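Local coordinates for SA2223 protein (Staphylococcus aureus, PDB 5KAT) that is of unknown cellular function but binds tetraphenylphosphonium and, as an effector-binding-domain protein, probably recognises lipophilic cationic small molecules, at residues 111-116 and 151-156; 58-63 and 132-137. All blocks are in the same frame, centred on the assembly; numbering follows the deposited sequence.

Contact 1 (111-116 and 151-156). With P4P (tetraphenylphosphonium), chain B.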
ATOM      1  N   GLN A 111       6.937  -3.299 -12.255  1.00 30.84           N
ATOM      2  CA  GLN A 111       7.194  -4.616 -12.820  1.00 34.70           C
ATOM      3  C   GLN A 111       6.786  -5.720 -11.846  1.00 29.57           C
ATOM      4  O   GLN A 111       6.204  -6.727 -12.252  1.00 30.39           O
ATOM      5  CB  GLN A 111       8.667  -4.752 -13.202  1.00 45.15           C
ATOM      6  CG  GLN A 111       9.055  -3.910 -14.408  1.00 58.45           C
ATOM      7  CD  GLN A 111      10.548  -3.910 -14.671  1.00 71.68           C
ATOM      8  OE1 GLN A 111      11.317  -4.559 -13.960  1.00 73.52           O
ATOM      9  NE2 GLN A 111      10.968  -3.174 -15.695  1.00 79.17           N
ATOM     10  N   LYS A 112       7.084  -5.532 -10.564  1.00 26.16           N
ATOM     11  CA  LYS A 112       6.734  -6.530  -9.557  1.00 28.72           C
ATOM     12  C   LYS A 112       5.219  -6.619  -9.392  1.00 26.73           C
ATOM     13  O   LYS A 112       4.670  -7.706  -9.220  1.00 24.66           O
ATOM     14  CB  LYS A 112       7.403  -6.204  -8.219  1.00 35.65           C
ATOM     15  CG  LYS A 112       7.030  -7.146  -7.075  1.00 41.37           C
ATOM     16  CD  LYS A 112       7.312  -8.613  -7.392  1.00 47.64           C
ATOM     17  CE  LYS A 112       8.788  -8.875  -7.633  1.00 53.03           C
ATOM     18  NZ  LYS A 112       9.142 -10.299  -7.366  1.00 56.22           N
ATOM     19  N   MET A 113       4.546  -5.471  -9.446  1.00 28.99           N
ATOM     20  CA  MET A 113       3.085  -5.436  -9.371  1.00 32.18           C
ATOM     21  C   MET A 113       2.450  -6.284 -10.469  1.00 32.82           C
ATOM     22  O   MET A 113       1.483  -7.005 -10.223  1.00 32.27           O
ATOM     23  CB  MET A 113       2.577  -3.998  -9.476  1.00 36.22           C
ATOM     24  CG  MET A 113       2.417  -3.297  -8.139  1.00 39.30           C
ATOM     25  SD  MET A 113       1.078  -3.976  -7.130  1.00 43.14           S
ATOM     26  CE  MET A 113       0.929  -2.704  -5.879  1.00 67.63           C
ATOM     27  N   GLU A 114       2.995  -6.190 -11.680  1.00 33.65           N
ATOM     28  CA  GLU A 114       2.498  -6.972 -12.808  1.00 38.82           C
ATOM     29  C   GLU A 114       2.655  -8.464 -12.532  1.00 32.73           C
ATOM     30  O   GLU A 114       1.765  -9.260 -12.833  1.00 31.23           O
ATOM     31  CB  GLU A 114       3.240  -6.591 -14.092  1.00 53.53           C
ATOM     32  CG  GLU A 114       2.927  -5.192 -14.604  1.00 65.51           C
ATOM     33  CD  GLU A 114       3.849  -4.754 -15.730  1.00 74.04           C
ATOM     34  OE1 GLU A 114       4.641  -5.589 -16.218  1.00 74.15           O
ATOM     35  OE2 GLU A 114       3.785  -3.570 -16.125  1.00 78.23           O
ATOM     36  N   GLU A 115       3.790  -8.832 -11.950  1.00 30.51           N
ATOM     37  CA  GLU A 115       4.069 -10.225 -11.628  1.00 32.10           C
ATOM     38  C   GLU A 115       3.156 -10.712 -10.504  1.00 26.62           C
ATOM     39  O   GLU A 115       2.595 -11.806 -10.583  1.00 23.59           O
ATOM     40  CB  GLU A 115       5.539 -10.390 -11.242  1.00 41.13           C
ATOM     41  CG  GLU A 115       6.506 -10.060 -12.370  1.00 52.68           C
ATOM     42  CD  GLU A 115       7.957 -10.171 -11.951  1.00 61.41           C
ATOM     43  OE1 GLU A 115       8.216 -10.565 -10.793  1.00 60.65           O
ATOM     44  OE2 GLU A 115       8.839  -9.865 -12.781  1.00 68.07           O
ATOM     45  N   VAL A 116       3.007  -9.893  -9.465  1.00 26.41           N
ATOM     46  CA  VAL A 116       2.099 -10.203  -8.365  1.00 27.80           C
ATOM     47  C   VAL A 116       0.686 -10.395  -8.900  1.00 28.29           C
ATOM     48  O   VAL A 116      -0.014 -11.330  -8.511  1.00 29.95           O
ATOM     49  CB  VAL A 116       2.104  -9.087  -7.290  1.00 28.27           C
ATOM     50  CG1 VAL A 116       0.952  -9.260  -6.299  1.00 30.53           C
ATOM     51  CG2 VAL A 116       3.422  -9.084  -6.551  1.00 27.81           C
ATOM     52  N   ILE A 151       5.178  -5.009  -1.072  1.00 22.36           N
ATOM     53  CA  ILE A 151       3.822  -4.973  -1.599  1.00 21.99           C
ATOM     54  C   ILE A 151       2.950  -5.918  -0.781  1.00 22.23           C
ATOM     55  O   ILE A 151       3.159  -7.136  -0.789  1.00 23.04           O
ATOM     56  CB  ILE A 151       3.783  -5.367  -3.082  1.00 23.04           C
ATOM     57  CG1 ILE A 151       4.610  -4.381  -3.911  1.00 24.48           C
ATOM     58  CG2 ILE A 151       2.346  -5.400  -3.591  1.00 22.93           C
ATOM     59  CD1 ILE A 151       4.871  -4.842  -5.331  1.00 26.30           C
ATOM     60  N   TRP A 152       1.977  -5.342  -0.076  1.00 18.65           N
ATOM     61  CA  TRP A 152       1.120  -6.087   0.845  1.00 17.54           C
ATOM     62  C   TRP A 152      -0.246  -6.367   0.236  1.00 21.43           C
ATOM     63  O   TRP A 152      -1.029  -5.445   0.014  1.00 23.25           O
ATOM     64  CB  TRP A 152       0.950  -5.310   2.153  1.00 17.07           C
ATOM     65  CG  TRP A 152       2.188  -5.221   2.979  1.00 17.40           C
ATOM     66  CD1 TRP A 152       3.383  -4.665   2.617  1.00 18.93           C
ATOM     67  CD2 TRP A 152       2.354  -5.690   4.322  1.00 19.49           C
ATOM     68  NE1 TRP A 152       4.284  -4.766   3.653  1.00 20.18           N
ATOM     69  CE2 TRP A 152       3.675  -5.392   4.709  1.00 20.14           C
ATOM     70  CE3 TRP A 152       1.509  -6.333   5.234  1.00 22.93           C
ATOM     71  CZ2 TRP A 152       4.172  -5.715   5.968  1.00 22.99           C
ATOM     72  CZ3 TRP A 152       2.006  -6.655   6.483  1.00 25.62           C
ATOM     73  CH2 TRP A 152       3.325  -6.346   6.838  1.00 25.77           C
ATOM     74  N   MET A 153      -0.520  -7.643  -0.025  1.00 20.40           N
ATOM     75  CA  MET A 153      -1.803  -8.084  -0.573  1.00 20.74           C
ATOM     76  C   MET A 153      -2.592  -8.858   0.485  1.00 20.48           C
ATOM     77  O   MET A 153      -2.128  -9.889   0.967  1.00 19.35           O
ATOM     78  CB  MET A 153      -1.587  -8.964  -1.807  1.00 23.93           C
ATOM     79  CG  MET A 153      -0.912  -8.250  -2.969  1.00 27.82           C
ATOM     80  SD  MET A 153      -2.006  -7.076  -3.800  1.00 33.25           S
ATOM     81  CE  MET A 153      -0.829  -6.039  -4.658  1.00 60.21           C
ATOM     82  N   PRO A 154      -3.791  -8.372   0.846  1.00 18.97           N
ATOM     83  CA  PRO A 154      -4.545  -9.048   1.909  1.00 21.55           C
ATOM     84  C   PRO A 154      -5.130 -10.387   1.471  1.00 24.51           C
ATOM     85  O   PRO A 154      -5.518 -10.539   0.313  1.00 24.02           O
ATOM     86  CB  PRO A 154      -5.656  -8.048   2.240  1.00 19.11           C
ATOM     87  CG  PRO A 154      -5.850  -7.269   0.997  1.00 17.60           C
ATOM     88  CD  PRO A 154      -4.500  -7.182   0.340  1.00 16.96           C
ATOM     89  N   VAL A 155      -5.193 -11.343   2.394  1.00 25.05           N
ATOM     90  CA  VAL A 155      -5.755 -12.653   2.091  1.00 23.60           C
ATOM     91  C   VAL A 155      -6.587 -13.207   3.238  1.00 23.57           C
ATOM     92  O   VAL A 155      -6.438 -12.797   4.392  1.00 26.65           O
ATOM     93  CB  VAL A 155      -4.650 -13.684   1.740  1.00 23.53           C
ATOM     94  CG1 VAL A 155      -4.036 -13.372   0.380  1.00 25.41           C
ATOM     95  CG2 VAL A 155      -3.579 -13.741   2.830  1.00 22.43           C
ATOM     96  N   LYS A 156      -7.477 -14.132   2.894  1.00 22.23           N
ATOM     97  CA  LYS A 156      -8.255 -14.888   3.871  1.00 22.47           C
ATOM     98  C   LYS A 156      -8.267 -16.367   3.492  1.00 19.92           C
ATOM     99  O   LYS A 156      -8.398 -16.709   2.320  1.00 19.41           O
ATOM    100  CB  LYS A 156      -9.692 -14.366   3.958  1.00 28.14           C
ATOM    101  CG  LYS A 156      -9.818 -12.943   4.464  1.00 37.29           C
ATOM    102  CD  LYS A 156     -11.268 -12.593   4.796  1.00 46.63           C
ATOM    103  CE  LYS A 156     -12.124 -12.420   3.547  1.00 53.02           C
ATOM    104  NZ  LYS A 156     -13.579 -12.636   3.818  1.00 55.41           N
TER
HETATM  105  P   P4P B 201      -6.608  -7.430  -7.277  1.00 70.46           P
HETATM  106  C1A P4P B 201      -5.124  -6.498  -7.754  1.00 79.00           C
HETATM  107  C2A P4P B 201      -5.214  -5.388  -8.575  1.00 78.53           C
HETATM  108  C3A P4P B 201      -4.064  -4.692  -8.922  1.00 81.57           C
HETATM  109  C4A P4P B 201      -2.828  -5.105  -8.451  1.00 84.90           C
HETATM  110  C5A P4P B 201      -2.739  -6.215  -7.629  1.00 85.64           C
HETATM  111  C6A P4P B 201      -3.886  -6.911  -7.280  1.00 82.81           C
HETATM  112  C1C P4P B 201      -6.629  -8.992  -8.216  1.00 71.03           C
HETATM  113  C6C P4P B 201      -5.731  -9.182  -9.259  1.00 72.62           C
HETATM  114  C5C P4P B 201      -5.738 -10.365  -9.983  1.00 75.43           C
HETATM  115  C4C P4P B 201      -6.645 -11.364  -9.668  1.00 76.97           C
HETATM  116  C3C P4P B 201      -7.544 -11.177  -8.628  1.00 74.96           C
HETATM  117  C2C P4P B 201      -7.537  -9.993  -7.904  1.00 72.48           C
HETATM  118  C1D P4P B 201      -6.471  -7.717  -5.487  1.00 63.11           C
HETATM  119  C6D P4P B 201      -6.851  -6.733  -4.588  1.00 65.45           C
HETATM  120  C5D P4P B 201      -6.740  -6.943  -3.221  1.00 68.08           C
HETATM  121  C4D P4P B 201      -6.238  -8.144  -2.749  1.00 68.38           C
HETATM  122  C3D P4P B 201      -5.845  -9.121  -3.646  1.00 66.15           C
HETATM  123  C2D P4P B 201      -5.963  -8.911  -5.011  1.00 63.38           C
HETATM  124  C6B P4P B 201      -9.086  -7.042  -8.496  1.00 69.47           C
HETATM  125  C5B P4P B 201     -10.249  -6.342  -8.783  1.00 70.67           C
HETATM  126  C4B P4P B 201     -10.458  -5.090  -8.229  1.00 71.82           C
HETATM  127  C3B P4P B 201      -9.505  -4.541  -7.386  1.00 71.99           C
HETATM  128  C2B P4P B 201      -8.343  -5.243  -7.099  1.00 70.07           C
HETATM  129  C1B P4P B 201      -8.128  -6.497  -7.651  1.00 69.09           C
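Met113 and Val116 of helix 107-119 meet Ile151 and Met153 of strand 148-155 in an apolar helix-on-sheet contact, which places one flank of the helix over the barrel sheet beside the bound tetraphenylphosphonium. The axes of the short segments run 10.7 Å apart and cross at -24°, and no hydrogen bond spans the gap. Ile151 CD1 abuts the aliphatic part of Lys112 at CG, 3.6 Å away. The lysine chain then bends at chi2 and chi3 away from the strand, and its NZ pairs with Glu115 OE1 at 3.6 Å. Met113 crosses both strand residues: its CE methyl lies 3.8 Å from Ile151 CG2, and its SD 3.7 Å from Met153 CE. One turn on, Val116 CG1 and Met153 CG approach tip to tip at 3.9 Å. The bend of Met153 at chi2 (-73°) turns its terminal methyl so that it touches both Met113 SD and the ligand; CE lies 3.5 Å from the phenyl carbon C5A of tetraphenylphosphonium. Pro154 adds a second apolar touch, CD to C4D of another phenyl at 3.7 Å. Lys112 and Val116 also rest on Ala101 and Phe99 of strand 87-102, while Met113 reaches Phe133 and Glu135 of strand 133-137, so the helix spans three neighbouring strands.

Contact 2 (58-63 and 132-137). With P4P (tetraphenylphosphonium), chain B.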
ATOM      1  N   LEU A  58       3.217   4.562   3.295  1.00 20.36           N
ATOM      2  CA  LEU A  58       2.333   3.695   2.522  1.00 19.17           C
ATOM      3  C   LEU A  58       1.688   4.414   1.348  1.00 18.44           C
ATOM      4  O   LEU A  58       1.342   5.591   1.439  1.00 18.72           O
ATOM      5  CB  LEU A  58       1.219   3.131   3.407  1.00 18.92           C
ATOM      6  CG  LEU A  58       1.572   2.079   4.460  1.00 23.24           C
ATOM      7  CD1 LEU A  58       2.234   2.713   5.664  1.00 22.87           C
ATOM      8  CD2 LEU A  58       0.319   1.338   4.881  1.00 26.17           C
ATOM      9  N   GLY A  59       1.530   3.682   0.252  1.00 18.00           N
ATOM     10  CA  GLY A  59       0.636   4.063  -0.822  1.00 18.24           C
ATOM     11  C   GLY A  59      -0.426   2.984  -0.945  1.00 19.91           C
ATOM     12  O   GLY A  59      -0.159   1.899  -1.467  1.00 21.64           O
ATOM     13  N   LEU A  60      -1.621   3.273  -0.440  1.00 18.69           N
ATOM     14  CA  LEU A  60      -2.707   2.299  -0.414  1.00 20.03           C
ATOM     15  C   LEU A  60      -3.679   2.495  -1.572  1.00 21.18           C
ATOM     16  O   LEU A  60      -4.129   3.611  -1.824  1.00 19.60           O
ATOM     17  CB  LEU A  60      -3.485   2.393   0.901  1.00 20.02           C
ATOM     18  CG  LEU A  60      -2.716   2.221   2.212  1.00 21.75           C
ATOM     19  CD1 LEU A  60      -2.468   3.574   2.869  1.00 20.51           C
ATOM     20  CD2 LEU A  60      -3.459   1.280   3.156  1.00 23.72           C
ATOM     21  N   CYS A  61      -4.008   1.403  -2.256  1.00 22.28           N
ATOM     22  CA  CYS A  61      -5.100   1.398  -3.223  1.00 21.70           C
ATOM     23  C   CYS A  61      -6.370   0.961  -2.510  1.00 21.13           C
ATOM     24  O   CYS A  61      -6.464  -0.170  -2.031  1.00 19.09           O
ATOM     25  CB  CYS A  61      -4.798   0.471  -4.404  1.00 25.37           C
ATOM     26  SG  CYS A  61      -3.397   1.000  -5.416  1.00 32.65           S
ATOM     27  N   ILE A  62      -7.333   1.872  -2.433  1.00 18.58           N
ATOM     28  CA  ILE A  62      -8.591   1.632  -1.742  1.00 17.63           C
ATOM     29  C   ILE A  62      -9.713   1.550  -2.767  1.00 19.18           C
ATOM     30  O   ILE A  62      -9.930   2.500  -3.524  1.00 18.84           O
ATOM     31  CB  ILE A  62      -8.893   2.757  -0.721  1.00 19.54           C
ATOM     32  CG1 ILE A  62      -7.735   2.906   0.273  1.00 17.64           C
ATOM     33  CG2 ILE A  62     -10.201   2.483   0.013  1.00 19.23           C
ATOM     34  CD1 ILE A  62      -7.790   4.176   1.089  1.00 17.31           C
ATOM     35  N   PRO A  63     -10.427   0.413  -2.813  1.00 22.42           N
ATOM     36  CA  PRO A  63     -11.558   0.334  -3.742  1.00 25.64           C
ATOM     37  C   PRO A  63     -12.756   1.116  -3.217  1.00 25.25           C
ATOM     38  O   PRO A  63     -13.011   1.086  -2.015  1.00 25.09           O
ATOM     39  CB  PRO A  63     -11.855  -1.170  -3.808  1.00 25.74           C
ATOM     40  CG  PRO A  63     -11.430  -1.689  -2.479  1.00 23.81           C
ATOM     41  CD  PRO A  63     -10.243  -0.846  -2.063  1.00 22.55           C
ATOM     42  N   PRO A 132      -8.037  -2.888   1.181  1.00 17.06           N
ATOM     43  CA  PRO A 132      -6.906  -2.190   0.559  1.00 16.52           C
ATOM     44  C   PRO A 132      -5.652  -3.057   0.469  1.00 17.83           C
ATOM     45  O   PRO A 132      -5.401  -3.869   1.363  1.00 16.73           O
ATOM     46  CB  PRO A 132      -6.666  -0.996   1.493  1.00 15.03           C
ATOM     47  CG  PRO A 132      -7.903  -0.885   2.331  1.00 15.86           C
ATOM     48  CD  PRO A 132      -8.431  -2.269   2.456  1.00 17.64           C
ATOM     49  N   PHE A 133      -4.896  -2.894  -0.615  1.00 19.59           N
ATOM     50  CA  PHE A 133      -3.532  -3.408  -0.697  1.00 19.93           C
ATOM     51  C   PHE A 133      -2.619  -2.199  -0.779  1.00 19.15           C
ATOM     52  O   PHE A 133      -3.067  -1.113  -1.157  1.00 20.16           O
ATOM     53  CB  PHE A 133      -3.337  -4.349  -1.898  1.00 18.96           C
ATOM     54  CG  PHE A 133      -3.502  -3.691  -3.249  1.00 21.08           C
ATOM     55  CD1 PHE A 133      -2.456  -2.992  -3.833  1.00 20.97           C
ATOM     56  CD2 PHE A 133      -4.691  -3.815  -3.955  1.00 22.99           C
ATOM     57  CE1 PHE A 133      -2.604  -2.401  -5.077  1.00 22.10           C
ATOM     58  CE2 PHE A 133      -4.842  -3.228  -5.199  1.00 23.11           C
ATOM     59  CZ  PHE A 133      -3.796  -2.525  -5.762  1.00 22.76           C
ATOM     60  N   PHE A 134      -1.353  -2.358  -0.402  1.00 16.80           N
ATOM     61  CA  PHE A 134      -0.464  -1.206  -0.388  1.00 18.27           C
ATOM     62  C   PHE A 134       0.994  -1.519  -0.675  1.00 22.15           C
ATOM     63  O   PHE A 134       1.460  -2.651  -0.529  1.00 23.19           O
ATOM     64  CB  PHE A 134      -0.572  -0.473   0.957  1.00 16.03           C
ATOM     65  CG  PHE A 134      -0.247  -1.316   2.166  1.00 16.23           C
ATOM     66  CD1 PHE A 134      -1.233  -2.052   2.803  1.00 17.86           C
ATOM     67  CD2 PHE A 134       1.032  -1.325   2.698  1.00 16.30           C
ATOM     68  CE1 PHE A 134      -0.941  -2.807   3.925  1.00 19.48           C
ATOM     69  CE2 PHE A 134       1.330  -2.077   3.820  1.00 17.18           C
ATOM     70  CZ  PHE A 134       0.342  -2.820   4.436  1.00 19.05           C
ATOM     71  N   GLU A 135       1.681  -0.480  -1.138  1.00 24.79           N
ATOM     72  CA  GLU A 135       3.127  -0.452  -1.215  1.00 24.23           C
ATOM     73  C   GLU A 135       3.639   0.175   0.076  1.00 21.26           C
ATOM     74  O   GLU A 135       3.059   1.152   0.561  1.00 19.76           O
ATOM     75  CB  GLU A 135       3.603   0.357  -2.428  1.00 23.35           C
ATOM     76  CG  GLU A 135       2.903   0.031  -3.743  1.00 23.92           C
ATOM     77  CD  GLU A 135       2.572   1.279  -4.546  1.00 29.37           C
ATOM     78  OE1 GLU A 135       3.471   2.124  -4.740  1.00 28.42           O
ATOM     79  OE2 GLU A 135       1.406   1.426  -4.971  1.00 34.67           O
ATOM     80  N   LEU A 136       4.713  -0.386   0.629  1.00 20.34           N
ATOM     81  CA  LEU A 136       5.369   0.176   1.809  1.00 18.75           C
ATOM     82  C   LEU A 136       6.795   0.580   1.460  1.00 19.78           C
ATOM     83  O   LEU A 136       7.593  -0.254   1.027  1.00 20.25           O
ATOM     84  CB  LEU A 136       5.371  -0.825   2.966  1.00 19.28           C
ATOM     85  CG  LEU A 136       6.020  -0.343   4.268  1.00 21.48           C
ATOM     86  CD1 LEU A 136       5.220   0.790   4.895  1.00 24.05           C
ATOM     87  CD2 LEU A 136       6.156  -1.496   5.242  1.00 20.97           C
ATOM     88  N   TYR A 137       7.100   1.862   1.656  1.00 20.27           N
ATOM     89  CA  TYR A 137       8.405   2.426   1.315  1.00 21.84           C
ATOM     90  C   TYR A 137       9.204   2.779   2.556  1.00 22.18           C
ATOM     91  O   TYR A 137       8.942   3.792   3.206  1.00 21.51           O
ATOM     92  CB  TYR A 137       8.242   3.674   0.447  1.00 22.34           C
ATOM     93  CG  TYR A 137       7.638   3.390  -0.899  1.00 24.34           C
ATOM     94  CD1 TYR A 137       8.433   2.974  -1.958  1.00 28.61           C
ATOM     95  CD2 TYR A 137       6.275   3.533  -1.114  1.00 23.12           C
ATOM     96  CE1 TYR A 137       7.891   2.707  -3.191  1.00 29.40           C
ATOM     97  CE2 TYR A 137       5.720   3.267  -2.345  1.00 23.96           C
ATOM     98  CZ  TYR A 137       6.536   2.853  -3.383  1.00 26.87           C
ATOM     99  OH  TYR A 137       6.003   2.586  -4.622  1.00 27.02           O
TER
HETATM  100  P   P4P B 201      -6.608  -7.430  -7.277  1.00 70.46           P
HETATM  101  C1A P4P B 201      -5.124  -6.498  -7.754  1.00 79.00           C
HETATM  102  C2A P4P B 201      -5.214  -5.388  -8.575  1.00 78.53           C
HETATM  103  C3A P4P B 201      -4.064  -4.692  -8.922  1.00 81.57           C
HETATM  104  C4A P4P B 201      -2.828  -5.105  -8.451  1.00 84.90           C
HETATM  105  C5A P4P B 201      -2.739  -6.215  -7.629  1.00 85.64           C
HETATM  106  C6A P4P B 201      -3.886  -6.911  -7.280  1.00 82.81           C
HETATM  107  C1C P4P B 201      -6.629  -8.992  -8.216  1.00 71.03           C
HETATM  108  C6C P4P B 201      -5.731  -9.182  -9.259  1.00 72.62           C
HETATM  109  C5C P4P B 201      -5.738 -10.365  -9.983  1.00 75.43           C
HETATM  110  C4C P4P B 201      -6.645 -11.364  -9.668  1.00 76.97           C
HETATM  111  C3C P4P B 201      -7.544 -11.177  -8.628  1.00 74.96           C
HETATM  112  C2C P4P B 201      -7.537  -9.993  -7.904  1.00 72.48           C
HETATM  113  C1D P4P B 201      -6.471  -7.717  -5.487  1.00 63.11           C
HETATM  114  C6D P4P B 201      -6.851  -6.733  -4.588  1.00 65.45           C
HETATM  115  C5D P4P B 201      -6.740  -6.943  -3.221  1.00 68.08           C
HETATM  116  C4D P4P B 201      -6.238  -8.144  -2.749  1.00 68.38           C
HETATM  117  C3D P4P B 201      -5.845  -9.121  -3.646  1.00 66.15           C
HETATM  118  C2D P4P B 201      -5.963  -8.911  -5.011  1.00 63.38           C
HETATM  119  C6B P4P B 201      -9.086  -7.042  -8.496  1.00 69.47           C
HETATM  120  C5B P4P B 201     -10.249  -6.342  -8.783  1.00 70.67           C
HETATM  121  C4B P4P B 201     -10.458  -5.090  -8.229  1.00 71.82           C
HETATM  122  C3B P4P B 201      -9.505  -4.541  -7.386  1.00 71.99           C
HETATM  123  C2B P4P B 201      -8.343  -5.243  -7.099  1.00 70.07           C
HETATM  124  C1B P4P B 201      -8.128  -6.497  -7.651  1.00 69.09           C
HETATM  125  O   HOH W   1      -0.829   0.502  -3.926  1.00 25.61           O
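Leu58 to Cys61 pair with Phe133 to Leu136 as antiparallel strands, the segment axes at 171°. The Gly59-Glu135 pair is joined in both directions at 3.0 Å (Gly59 N to Glu135 O, Glu135 N to Gly59 O), whereas the Cys61-Phe133 pair is uneven: Cys61 N gives a 2.9 Å bond to Phe133 O, but the return bond from Phe133 N to Cys61 O is weak. Aromatic contacts follow on both faces. Leu58 CD2 sits over the Phe134 ring, 3.8 Å from its centroid, as a CH-pi contact. One face of the Phe133 ring is covered by Cys61 CB (3.4 Å to Phe133 CZ); the opposite face is met more loosely, toward its rim, by one phenyl of tetraphenylphosphonium (C5A), while a second touches Phe133 CD2 through C6D at 3.7 Å. Beside Gly59, a water donates to Gly59 O and to Glu135 OE2 (2.6 Å), and Tyr137 OH donates to Glu135 OE1 at 2.6 Å. Tyr71 also bonds Glu135 OE2. Neighbouring barrel strands with Cys61, Phe133 and Glu135 on the ligand's face, where Phe133 touches it, and leucines and Phe134 on the other fit the antiparallel barrel of an effector-binding domain.

In the fold
Contacts 1 and 2 lie with their centres about 10 Å apart and share a sheet, since strands 133-137 and 148-155 are neighbours; Trp152 N probably donates to Phe134 O at 2.8 Å. Their side chains also meet directly, Met153 CE packing 3.6 Å from Phe133 CD1. Together the two contacts line one side of the tetraphenylphosphonium site: contact 1 supplies a methionine and a proline, contact 2 an aromatic ring. The Glu135 carboxylate is set well back from the phosphonium centre, so any attraction to the cation would be long-range. The ligand is therefore met by these segments through apolar and aromatic surfaces, consistent with recognition of bulky lipophilic cations.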